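Z-DNA binding protein kinase (Danio rerio, PDB 5J6X) probably binds left-handed Z-DNA through this N-terminal Zalpha domain and belongs, as a whole, to the Ser/Thr protein kinases. Local coordinates at residues R26-D31 against R65-L70. Numbering follows the deposited sequence.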
loop_
_atom_site.group_PDB
_atom_site.type_symbol
_atom_site.label_atom_id
_atom_site.label_comp_id
_atom_site.label_asym_id
_atom_site.label_seq_id
_atom_site.Cartn_x
_atom_site.Cartn_y
_atom_site.Cartn_z
ATOM N N ARG A 26 -5.350 -3.806 -6.894
ATOM C CA ARG A 26 -4.193 -4.385 -6.214
ATOM C C ARG A 26 -2.910 -4.102 -6.976
ATOM O O ARG A 26 -2.847 -4.265 -8.181
ATOM C CB ARG A 26 -4.369 -5.886 -5.981
ATOM C CG ARG A 26 -4.467 -6.747 -7.203
ATOM C CD ARG A 26 -4.784 -8.158 -6.783
ATOM N NE ARG A 26 -4.362 -9.135 -7.781
ATOM C CZ ARG A 26 -4.525 -10.440 -7.633
ATOM N NH1 ARG A 26 -5.096 -10.895 -6.529
ATOM N NH2 ARG A 26 -4.124 -11.277 -8.579
ATOM N N SER A 27 -1.898 -3.653 -6.245
ATOM C CA SER A 27 -0.717 -3.037 -6.824
ATOM C C SER A 27 0.508 -3.538 -6.090
ATOM O O SER A 27 0.423 -3.873 -4.917
ATOM C CB SER A 27 -0.791 -1.513 -6.704
ATOM O OG SER A 27 -2.113 -1.011 -6.862
ATOM N N THR A 28 1.656 -3.552 -6.751
ATOM C CA THR A 28 2.914 -3.848 -6.056
ATOM C C THR A 28 3.414 -2.674 -5.190
ATOM O O THR A 28 2.862 -1.578 -5.249
ATOM C CB THR A 28 3.997 -4.212 -7.049
ATOM O OG1 THR A 28 4.172 -3.142 -7.981
ATOM C CG2 THR A 28 3.599 -5.455 -7.801
ATOM N N VAL A 29 4.454 -2.881 -4.384
ATOM C CA VAL A 29 4.960 -1.766 -3.603
ATOM C C VAL A 29 5.639 -0.783 -4.553
ATOM O O VAL A 29 5.675 0.432 -4.317
ATOM C CB VAL A 29 5.945 -2.196 -2.495
ATOM C CG1 VAL A 29 7.189 -2.776 -3.073
ATOM C CG2 VAL A 29 6.296 -1.004 -1.602
ATOM N N GLN A 30 6.139 -1.322 -5.658
ATOM C CA GLN A 30 6.801 -0.522 -6.669
ATOM C C GLN A 30 5.841 0.494 -7.282
ATOM O O GLN A 30 6.143 1.678 -7.278
ATOM C CB GLN A 30 7.406 -1.425 -7.744
ATOM C CG GLN A 30 8.815 -1.905 -7.440
ATOM C CD GLN A 30 8.856 -2.996 -6.390
ATOM O OE1 GLN A 30 7.855 -3.644 -6.109
ATOM N NE2 GLN A 30 10.026 -3.211 -5.812
ATOM N N ASP A 31 4.691 0.045 -7.791
ATOM C CA ASP A 31 3.755 0.953 -8.460
ATOM C C ASP A 31 3.374 2.052 -7.489
ATOM O O ASP A 31 3.382 3.232 -7.822
ATOM C CB ASP A 31 2.484 0.233 -8.944
ATOM C CG ASP A 31 2.752 -0.803 -10.036
ATOM O OD1 ASP A 31 3.685 -0.590 -10.850
ATOM O OD2 ASP A 31 2.021 -1.837 -10.060
ATOM N N ARG A 65 5.169 -10.716 -8.309
ATOM C CA ARG A 65 5.410 -9.822 -7.182
ATOM C C ARG A 65 4.200 -9.767 -6.255
ATOM O O ARG A 65 3.056 -9.795 -6.717
ATOM C CB ARG A 65 5.735 -8.408 -7.662
ATOM C CG ARG A 65 7.154 -8.202 -8.071
ATOM C CD ARG A 65 7.453 -6.748 -8.433
ATOM N NE ARG A 65 8.896 -6.563 -8.562
ATOM C CZ ARG A 65 9.474 -5.537 -9.164
ATOM N NH1 ARG A 65 8.733 -4.588 -9.713
ATOM N NH2 ARG A 65 10.797 -5.465 -9.222
ATOM N N PRO A 66 4.450 -9.652 -4.938
ATOM C CA PRO A 66 3.311 -9.514 -4.030
ATOM C C PRO A 66 2.558 -8.217 -4.322
ATOM O O PRO A 66 3.176 -7.183 -4.585
ATOM C CB PRO A 66 3.960 -9.516 -2.639
ATOM C CG PRO A 66 5.365 -9.140 -2.857
ATOM C CD PRO A 66 5.742 -9.546 -4.239
ATOM N N VAL A 67 1.230 -8.304 -4.322
ATOM C CA VAL A 67 0.367 -7.152 -4.550
ATOM C C VAL A 67 -0.508 -6.892 -3.332
ATOM O O VAL A 67 -0.925 -7.828 -2.645
ATOM C CB VAL A 67 -0.520 -7.352 -5.789
ATOM C CG1 VAL A 67 0.316 -7.225 -7.052
ATOM C CG2 VAL A 67 -1.206 -8.686 -5.726
ATOM N N TRP A 68 -0.775 -5.620 -3.060
ATOM C CA TRP A 68 -1.616 -5.234 -1.936
ATOM C C TRP A 68 -2.955 -4.733 -2.435
ATOM O O TRP A 68 -3.000 -4.080 -3.466
ATOM C CB TRP A 68 -0.943 -4.157 -1.117
ATOM C CG TRP A 68 0.337 -4.583 -0.565
ATOM C CD1 TRP A 68 1.534 -4.668 -1.228
ATOM C CD2 TRP A 68 0.585 -5.001 0.780
ATOM N NE1 TRP A 68 2.507 -5.120 -0.370
ATOM C CE2 TRP A 68 1.953 -5.325 0.868
ATOM C CE3 TRP A 68 -0.213 -5.134 1.915
ATOM C CZ2 TRP A 68 2.535 -5.767 2.054
ATOM C CZ3 TRP A 68 0.366 -5.578 3.085
ATOM C CH2 TRP A 68 1.725 -5.881 3.149
ATOM N N ASP A 69 -4.031 -5.042 -1.711
ATOM C CA ASP A 69 -5.352 -4.481 -1.990
ATOM C C ASP A 69 -6.098 -4.187 -0.682
ATOM O O ASP A 69 -5.597 -4.471 0.409
ATOM C CB ASP A 69 -6.191 -5.418 -2.874
ATOM C CG ASP A 69 -7.191 -4.655 -3.733
ATOM O OD1 ASP A 69 -7.390 -3.459 -3.434
ATOM O OD2 ASP A 69 -7.768 -5.233 -4.689
ATOM N N LEU A 70 -7.305 -3.640 -0.803
ATOM C CA LEU A 70 -8.051 -3.158 0.360
ATOM C C LEU A 70 -8.968 -4.228 0.926
ATOM O O LEU A 70 -9.718 -4.897 0.199
ATOM C CB LEU A 70 -8.863 -1.914 0.000
ATOM C CG LEU A 70 -8.045 -0.712 -0.465
ATOM C CD1 LEU A 70 -8.946 0.282 -1.153
ATOM C CD2 LEU A 70 -7.298 -0.042 0.696
HETATM O O HOH W 1 5.512 -3.643 -10.179
#
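Arg26, Val67 and Arg65 bury the most surface where the loop before helix 29-35 joins strand 67-70, the last strand of the beta wing in this winged helix-turn-helix Zalpha domain. Ser27 and Trp68 form a single antiparallel hydrogen-bonded bridge, Trp68 N to Ser27 O at 2.8 Å and Ser27 N to Trp68 O at 3.0 Å; the other edge of the strand bonds to strand 56-59. Val67 spreads its methyls over two partners: CG1 meets Thr28 CG2 at 3.8 Å, while CG2 lies over one face of the Arg26 guanidinium, 3.8 Å from NE. In Arg26, CG is tucked between backbone N and C (chi1 64°), from where the straight chain carries NE to that methyl. Beyond Thr28, whose CG2 touches Arg65 CB, the Gln30 amide stacks on the Arg65 guanidinium, the planes 19° apart and Gln30 CD lying above the guanidinium plane, displaced from its middle. With an alanine at Gln30, the guanidinium of Arg65 would probably lose the amide lying over one face and be freer to turn. Thr28 N-caps the helix, its OG1 accepting from Asp31 N at 3.2 Å; a water 2.6 Å from Thr28 OG1 also accepts a weak bond from Arg65 NH1.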